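Local structure of beta-xylosidase (Uncultured organism, 4MLG) at residues K210-S213 and A214-K218; T266-G270 and W271-H275; H288-C291 and V292-K295. The protein probably hydrolyses xylo-oligosaccharides from their non-reducing ends to release xylose, acting as a beta-xylosidase of glycoside hydrolase family 43 with a beta-propeller fold. One frame throughout, in Å; residues are numbered along the deposited sequence.

How the contacts relate
Followed from the N terminus, the three contacts come in series, none enclosing or crossing another. Contact 1 (210-218) forms a tight bend in the loop between strands 200-205 and 223-230 of the beta-propeller. Contact 2 (266-275) shapes the passage from strand 258-265 into the sheet that holds strands 276-280, 283-290 and 302-308. Contact 3 (288-295) turns the chain within that sheet as it leaves strand 283-290 for strand 302-308. Contacts 2 and 3 abut: Val-269 O and Cys-291 N lie 2.6 Å apart in a probable hydrogen bond. Contact 1 stands apart, its centre about 20 Å from that of contact 2 and 28 Å from that of contact 3.

Contact 1 of 3, residues K210-S213 and A214-K218; sequences KLLS and AGDTK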
loop_
_atom_site.group_PDB
_atom_site.type_symbol
_atom_site.label_atom_id
_atom_site.label_comp_id
_atom_site.label_asym_id
_atom_site.label_seq_id
_atom_site.Cartn_x
_atom_site.Cartn_y
_atom_site.Cartn_z
ATOM N N LYS A 210 -1.850 32.147 -9.157
ATOM C CA LYS A 210 -1.071 31.637 -8.037
ATOM C C LYS A 210 -1.775 30.447 -7.389
ATOM O O LYS A 210 -2.996 30.453 -7.237
ATOM C CB LYS A 210 -0.837 32.742 -7.004
ATOM C CG LYS A 210 -0.038 32.307 -5.784
ATOM C CD LYS A 210 0.155 33.460 -4.813
ATOM C CE LYS A 210 0.911 33.011 -3.573
ATOM N NZ LYS A 210 2.260 32.478 -3.905
ATOM N N LEU A 211 -0.999 29.430 -7.020
ATOM C CA LEU A 211 -1.530 28.241 -6.354
ATOM C C LEU A 211 -2.309 28.604 -5.100
ATOM O O LEU A 211 -1.841 29.391 -4.278
ATOM C CB LEU A 211 -0.396 27.281 -5.984
ATOM C CG LEU A 211 0.127 26.341 -7.068
ATOM C CD1 LEU A 211 1.419 25.682 -6.616
ATOM C CD2 LEU A 211 -0.918 25.289 -7.394
ATOM N N LEU A 212 -3.499 28.027 -4.959
ATOM C CA LEU A 212 -4.333 28.274 -3.789
ATOM C C LEU A 212 -3.618 27.852 -2.509
ATOM O O LEU A 212 -3.039 26.766 -2.438
ATOM C CB LEU A 212 -5.672 27.545 -3.910
ATOM C CG LEU A 212 -6.654 28.083 -4.949
ATOM C CD1 LEU A 212 -7.893 27.207 -5.010
ATOM C CD2 LEU A 212 -7.030 29.521 -4.628
ATOM N N SER A 213 -3.656 28.724 -1.508
ATOM C CA SER A 213 -2.992 28.464 -0.237
ATOM C C SER A 213 -3.787 27.484 0.618
ATOM O O SER A 213 -4.945 27.182 0.325
ATOM C CB SER A 213 -2.765 29.771 0.525
ATOM O OG SER A 213 -3.987 30.457 0.730
ATOM N N ALA A 214 -3.153 26.992 1.678
ATOM C CA ALA A 214 -3.770 26.020 2.570
ATOM C C ALA A 214 -4.801 26.674 3.480
ATOM O O ALA A 214 -5.762 26.033 3.910
ATOM C CB ALA A 214 -2.710 25.320 3.395
ATOM N N GLY A 215 -4.593 27.954 3.774
ATOM C CA GLY A 215 -5.510 28.699 4.615
ATOM C C GLY A 215 -6.788 29.062 3.885
ATOM O O GLY A 215 -7.831 29.260 4.506
ATOM N N ASP A 216 -6.710 29.144 2.560
ATOM C CA ASP A 216 -7.866 29.506 1.748
ATOM C C ASP A 216 -8.856 28.348 1.667
ATOM O O ASP A 216 -9.105 27.813 0.589
ATOM C CB ASP A 216 -7.416 29.910 0.343
ATOM C CG ASP A 216 -8.450 30.747 -0.385
ATOM O OD1 ASP A 216 -9.635 30.720 0.010
ATOM O OD2 ASP A 216 -8.075 31.432 -1.360
ATOM N N THR A 217 -9.435 27.978 2.807
ATOM C CA THR A 217 -10.281 26.788 2.895
ATOM C C THR A 217 -11.620 26.921 2.172
ATOM O O THR A 217 -12.382 25.958 2.085
ATOM C CB THR A 217 -10.542 26.382 4.361
ATOM O OG1 THR A 217 -11.244 27.435 5.035
ATOM C CG2 THR A 217 -9.231 26.104 5.081
ATOM N N LYS A 218 -11.909 28.110 1.654
ATOM C CA LYS A 218 -13.152 28.328 0.924
ATOM C C LYS A 218 -12.987 28.073 -0.572
ATOM O O LYS A 218 -13.967 28.030 -1.315
ATOM C CB LYS A 218 -13.690 29.739 1.181
ATOM C CG LYS A 218 -14.739 29.798 2.284
ATOM C CD LYS A 218 -15.084 31.227 2.676
ATOM C CE LYS A 218 -14.096 31.777 3.691
ATOM N NZ LYS A 218 -14.542 33.088 4.239
#
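An inverse gamma turn centred on Asp-216 forms part of the surface bend in which Ser-213 and Asp-216 meet. Ahead of that turn the chain folds back on itself through Ala-214 and Gly-215, and Asp-216 N comes round to face Ser-213 O at 3.5 Å. The hydrogen bond between them is weak, with an N-H...O angle of 136°. The side chains also touch within the bend. Ser-213 OG stands between its own backbone N and carbonyl carbon (chi1 57°), which carries it over the inside of the bend to touch Asp-216 CB at 3.5 Å. Serine suits the place because its side chain is short enough for the hydroxyl to lie directly against that carbon.

The gamma turn itself is closed by Thr-217 N bonding to Gly-215 O at 2.7 Å, so two successive turns share Asp-216. This irregular stretch belongs to the loop joining strands 200-205 and 223-230 of the propeller, and backbone bonds from Leu-212 to Ala-180 and Ile-204, and from Ala-214 to Glu-178, stitch it to its neighbours.

Across the mouth of the bend, Asp-216 CG is swung away from the backbone N (chi1 -160°) and its carboxylate extends back toward Leu-212. There OD2 lies 3.9 Å from Leu-212 CD2, the two side chains crossing at a slant, one branch of the leucine against one oxygen. The polar partner of that oxygen is Arg-219 NH1, in a salt bridge. Leu-212 also packs on Arg-219, so the buried leucine gives a nonpolar flank to the ion pair, while its side chain also touches Ile-204 of strand 200-205. Ala-214 turns its methyl outward from the bend, onto Pro-174.

Contact 2 of 3, residues T266-G270 and W271-H275; sequences TPVVG and WTTHH. With CA (calcium ion), chain M; SO4 (sulfate ion), chain N.
Val-268 packs against Thr-272 and Thr-273 where the chain doubles back in the loop that carries it from strand 258-265 to strand 276-280, a passage between two sheets of the beta-propeller. The van der Waals part of the contact rests on one methyl. A chi1 of -59° sets Val-268 CG1 anti to the carbonyl carbon and leaves CG2 flanked by N and C, 3.8 Å from Thr-272 O and a loose 4.3 Å from Thr-273 CB. Compact, nonpolar valine suits this buried place, where its CB points toward the other arm and its side chain also packs on Asp-290. At the bend Gly-270 has a phi of 117°, a conformation in which a beta carbon would run into Val-269 O.

Polar groups on the two arms are joined through water. One molecule donates to both Val-269 O, at 3.1 Å, and Thr-272 O, at 2.6 Å, bridging two acceptors, neither of which can donate to the other. A second links Thr-266 O at 2.9 Å to Thr-273 OG1 at 3.1 Å.

Among the rings, Trp-271 meets His-244 edge-to-face and has Thr-272 CG2 at its edge, in plane. Thr-272 OG1 makes a weak hydrogen bond with His-289 NE2, tying this loop to strand 283-290.

Metal and anion contacts gather on His-274, which with Asp-85 binds the calcium ion. The metal lies in the imidazole plane, 2.8 Å from His-274 NE2, while on another part of the ring edge His-274 ND1 gives a weak hydrogen bond, bent to 130°, to O2 of a sulfate, probably from the crystallisation liquor, at 3.3 Å.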
loop_
_atom_site.group_PDB
_atom_site.type_symbol
_atom_site.label_atom_id
_atom_site.label_comp_id
_atom_site.label_asym_id
_atom_site.label_seq_id
_atom_site.Cartn_x
_atom_site.Cartn_y
_atom_site.Cartn_z
ATOM N N THR A 266 -23.868 26.223 -2.508
ATOM C CA THR A 266 -23.715 26.725 -1.145
ATOM C C THR A 266 -23.913 25.562 -0.165
ATOM O O THR A 266 -24.423 24.515 -0.565
ATOM C CB THR A 266 -24.740 27.843 -0.865
ATOM O OG1 THR A 266 -26.067 27.338 -1.049
ATOM C CG2 THR A 266 -24.513 29.018 -1.803
ATOM N N PRO A 267 -23.497 25.729 1.109
ATOM C CA PRO A 267 -23.628 24.654 2.103
ATOM C C PRO A 267 -25.004 23.997 2.160
ATOM O O PRO A 267 -26.023 24.674 2.028
ATOM C CB PRO A 267 -23.336 25.374 3.418
ATOM C CG PRO A 267 -22.352 26.412 3.041
ATOM C CD PRO A 267 -22.747 26.876 1.659
ATOM N N VAL A 268 -25.017 22.682 2.351
ATOM C CA VAL A 268 -26.257 21.922 2.432
ATOM C C VAL A 268 -26.423 21.307 3.817
ATOM O O VAL A 268 -25.507 21.360 4.641
ATOM C CB VAL A 268 -26.291 20.789 1.390
ATOM C CG1 VAL A 268 -26.166 21.352 -0.017
ATOM C CG2 VAL A 268 -25.184 19.783 1.667
ATOM N N VAL A 269 -27.590 20.727 4.072
ATOM C CA VAL A 269 -27.823 20.028 5.328
ATOM C C VAL A 269 -26.927 18.800 5.402
ATOM O O VAL A 269 -27.064 17.867 4.609
ATOM C CB VAL A 269 -29.295 19.610 5.491
ATOM C CG1 VAL A 269 -29.457 18.695 6.696
ATOM C CG2 VAL A 269 -30.178 20.838 5.630
ATOM N N GLY A 270 -26.002 18.809 6.355
ATOM C CA GLY A 270 -25.009 17.761 6.465
ATOM C C GLY A 270 -23.622 18.338 6.262
ATOM O O GLY A 270 -23.460 19.347 5.576
ATOM N N TRP A 271 -22.622 17.700 6.858
ATOM C CA TRP A 271 -21.256 18.201 6.798
ATOM C C TRP A 271 -20.659 18.029 5.406
ATOM O O TRP A 271 -19.894 18.870 4.938
ATOM C CB TRP A 271 -20.384 17.484 7.831
ATOM C CG TRP A 271 -19.084 18.173 8.118
ATOM C CD1 TRP A 271 -18.818 19.019 9.156
ATOM C CD2 TRP A 271 -17.869 18.073 7.362
ATOM N NE1 TRP A 271 -17.515 19.452 9.092
ATOM C CE2 TRP A 271 -16.912 18.886 8.000
ATOM C CE3 TRP A 271 -17.500 17.374 6.208
ATOM C CZ2 TRP A 271 -15.610 19.020 7.523
ATOM C CZ3 TRP A 271 -16.206 17.511 5.735
ATOM C CH2 TRP A 271 -15.277 18.327 6.391
ATOM N N THR A 272 -21.013 16.933 4.744
ATOM C CA THR A 272 -20.421 16.611 3.453
ATOM C C THR A 272 -21.261 17.112 2.284
ATOM O O THR A 272 -22.486 17.174 2.362
ATOM C CB THR A 272 -20.221 15.095 3.292
ATOM O OG1 THR A 272 -21.496 14.450 3.213
ATOM C CG2 THR A 272 -19.445 14.535 4.472
ATOM N N THR A 273 -20.582 17.472 1.201
ATOM C CA THR A 273 -21.249 17.799 -0.051
ATOM C C THR A 273 -20.493 17.157 -1.216
ATOM O O THR A 273 -19.277 17.300 -1.341
ATOM C CB THR A 273 -21.411 19.328 -0.245
ATOM O OG1 THR A 273 -22.058 19.591 -1.496
ATOM C CG2 THR A 273 -20.063 20.040 -0.204
ATOM N N HIS A 274 -21.218 16.418 -2.047
ATOM C CA HIS A 274 -20.609 15.675 -3.145
ATOM C C HIS A 274 -21.509 15.775 -4.365
ATOM O O HIS A 274 -22.723 15.908 -4.227
ATOM C CB HIS A 274 -20.423 14.213 -2.751
ATOM C CG HIS A 274 -19.291 13.534 -3.455
ATOM N ND1 HIS A 274 -18.130 13.168 -2.811
ATOM C CD2 HIS A 274 -19.141 13.156 -4.746
ATOM C CE1 HIS A 274 -17.313 12.591 -3.674
ATOM N NE2 HIS A 274 -17.902 12.574 -4.857
ATOM N N HIS A 275 -20.926 15.700 -5.557
ATOM C CA HIS A 275 -21.686 16.002 -6.763
ATOM C C HIS A 275 -21.195 15.305 -8.027
ATOM O O HIS A 275 -20.213 14.563 -8.013
ATOM C CB HIS A 275 -21.636 17.501 -7.023
ATOM C CG HIS A 275 -20.315 17.957 -7.553
ATOM N ND1 HIS A 275 -19.158 17.897 -6.808
ATOM C CD2 HIS A 275 -19.960 18.449 -8.763
ATOM C CE1 HIS A 275 -18.148 18.348 -7.530
ATOM N NE2 HIS A 275 -18.607 18.688 -8.721
HETATM CA CA CA M . -17.383 11.778 -7.481
HETATM S S SO4 N . -16.667 10.712 0.892
HETATM O O1 SO4 N . -17.877 9.900 0.977
HETATM O O2 SO4 N . -16.848 11.760 -0.107
HETATM O O3 SO4 N . -16.396 11.317 2.193
HETATM O O4 SO4 N . -15.546 9.864 0.497
HETATM O O HOH W 1 -22.245 22.558 -0.658
HETATM O O HOH W 2 -24.649 16.282 3.394
#

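Contact 3 of 3, residues H288-C291 and V292-K295; sequences HHDC and VPSK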
loop_
_atom_site.group_PDB
_atom_site.type_symbol
_atom_site.label_atom_id
_atom_site.label_comp_id
_atom_site.label_asym_id
_atom_site.label_seq_id
_atom_site.Cartn_x
_atom_site.Cartn_y
_atom_site.Cartn_z
ATOM N N HIS A 288 -26.461 15.728 -6.434
ATOM C CA HIS A 288 -25.758 15.884 -5.163
ATOM C C HIS A 288 -26.550 15.243 -4.030
ATOM O O HIS A 288 -27.416 14.405 -4.278
ATOM C CB HIS A 288 -25.487 17.364 -4.870
ATOM C CG HIS A 288 -26.719 18.217 -4.854
ATOM N ND1 HIS A 288 -27.435 18.512 -5.993
ATOM C CD2 HIS A 288 -27.352 18.849 -3.837
ATOM C CE1 HIS A 288 -28.461 19.283 -5.679
ATOM N NE2 HIS A 288 -28.432 19.502 -4.377
ATOM N N HIS A 289 -26.256 15.627 -2.790
ATOM C CA HIS A 289 -26.981 15.084 -1.644
ATOM C C HIS A 289 -27.032 16.029 -0.445
ATOM O O HIS A 289 -26.218 16.943 -0.323
ATOM C CB HIS A 289 -26.392 13.733 -1.215
ATOM C CG HIS A 289 -24.978 13.807 -0.721
ATOM N ND1 HIS A 289 -23.971 13.016 -1.231
ATOM C CD2 HIS A 289 -24.404 14.567 0.243
ATOM C CE1 HIS A 289 -22.840 13.288 -0.607
ATOM N NE2 HIS A 289 -23.073 14.227 0.290
ATOM N N ASP A 290 -28.000 15.794 0.436
ATOM C CA ASP A 290 -28.033 16.437 1.745
ATOM C C ASP A 290 -28.663 15.502 2.777
ATOM O O ASP A 290 -29.157 14.430 2.431
ATOM C CB ASP A 290 -28.751 17.793 1.702
ATOM C CG ASP A 290 -30.148 17.708 1.115
ATOM O OD1 ASP A 290 -30.756 16.618 1.128
ATOM O OD2 ASP A 290 -30.646 18.752 0.644
ATOM N N CYS A 291 -28.645 15.910 4.040
ATOM C CA CYS A 291 -29.116 15.041 5.112
ATOM C C CYS A 291 -30.458 15.491 5.683
ATOM O O CYS A 291 -30.688 15.415 6.891
ATOM C CB CYS A 291 -28.062 14.954 6.217
ATOM S SG CYS A 291 -26.425 14.474 5.616
ATOM N N VAL A 292 -31.343 15.952 4.803
ATOM C CA VAL A 292 -32.681 16.373 5.209
ATOM C C VAL A 292 -33.597 15.213 5.644
ATOM O O VAL A 292 -34.223 15.296 6.702
ATOM C CB VAL A 292 -33.366 17.260 4.134
ATOM C CG1 VAL A 292 -34.810 17.548 4.513
ATOM C CG2 VAL A 292 -32.592 18.557 3.945
ATOM N N PRO A 293 -33.682 14.128 4.843
ATOM C CA PRO A 293 -34.535 13.021 5.298
ATOM C C PRO A 293 -34.024 12.347 6.573
ATOM O O PRO A 293 -34.823 11.816 7.345
ATOM C CB PRO A 293 -34.480 12.033 4.129
ATOM C CG PRO A 293 -34.144 12.866 2.946
ATOM C CD PRO A 293 -33.203 13.905 3.466
ATOM N N SER A 294 -32.713 12.371 6.788
ATOM C CA SER A 294 -32.125 11.763 7.978
ATOM C C SER A 294 -32.085 12.756 9.133
ATOM O O SER A 294 -31.577 12.448 10.213
ATOM C CB SER A 294 -30.716 11.248 7.683
ATOM O OG SER A 294 -29.819 12.320 7.448
ATOM N N LYS A 295 -32.621 13.948 8.887
ATOM C CA LYS A 295 -32.708 15.003 9.895
ATOM C C LYS A 295 -31.352 15.441 10.457
ATOM O O LYS A 295 -31.188 15.578 11.669
ATOM C CB LYS A 295 -33.663 14.600 11.026
ATOM C CG LYS A 295 -35.106 14.404 10.579
ATOM C CD LYS A 295 -36.004 14.020 11.748
ATOM C CE LYS A 295 -37.463 13.927 11.324
ATOM N NZ LYS A 295 -37.670 12.936 10.232
#
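A chi1 of 54° turns Asp-290 CG back over its own backbone, and Val-292 CG2 lies anti to its own carbonyl carbon; together these rotations set the carboxylate against that methyl. CG2 of Val-292 is 3.8 Å from Asp-290 CG and equally far from Asp-290 OD2.

Both residues sit where strand 283-290, in the antiparallel sheet it forms with strands 276-280 and 302-308, gives way to a type I beta turn, Val-292 to Lys-295, closed by Lys-295 N bonding to Val-292 O at 3.0 Å. Pro-293 suits the second position of that turn, its ring fixing phi near the -65° found there. At the far corner Ser-294 folds its hydroxyl back on Cys-291: OG is 3.4 Å from Cys-291 CB and 3.3 Å from Cys-291 O, a packing contact; the hydroxyl is hydrogen-bonded to Leu-300 O and weakly to Lys-297 O. Serine thus fastens the turn to the loop that follows it, while Lys-295 leads its chain outward to solvent.

Buried Asp-290 has its polar partners beyond the turn. Its OD2 receives a salt bridge from Lys-304 and a hydrogen bond with Thr-322 OG1, and OD1 bonds with Tyr-6 OH. With both oxygens engaged and a positive charge adjacent, the aspartate probably stays ionised even though a valine methyl lies against it.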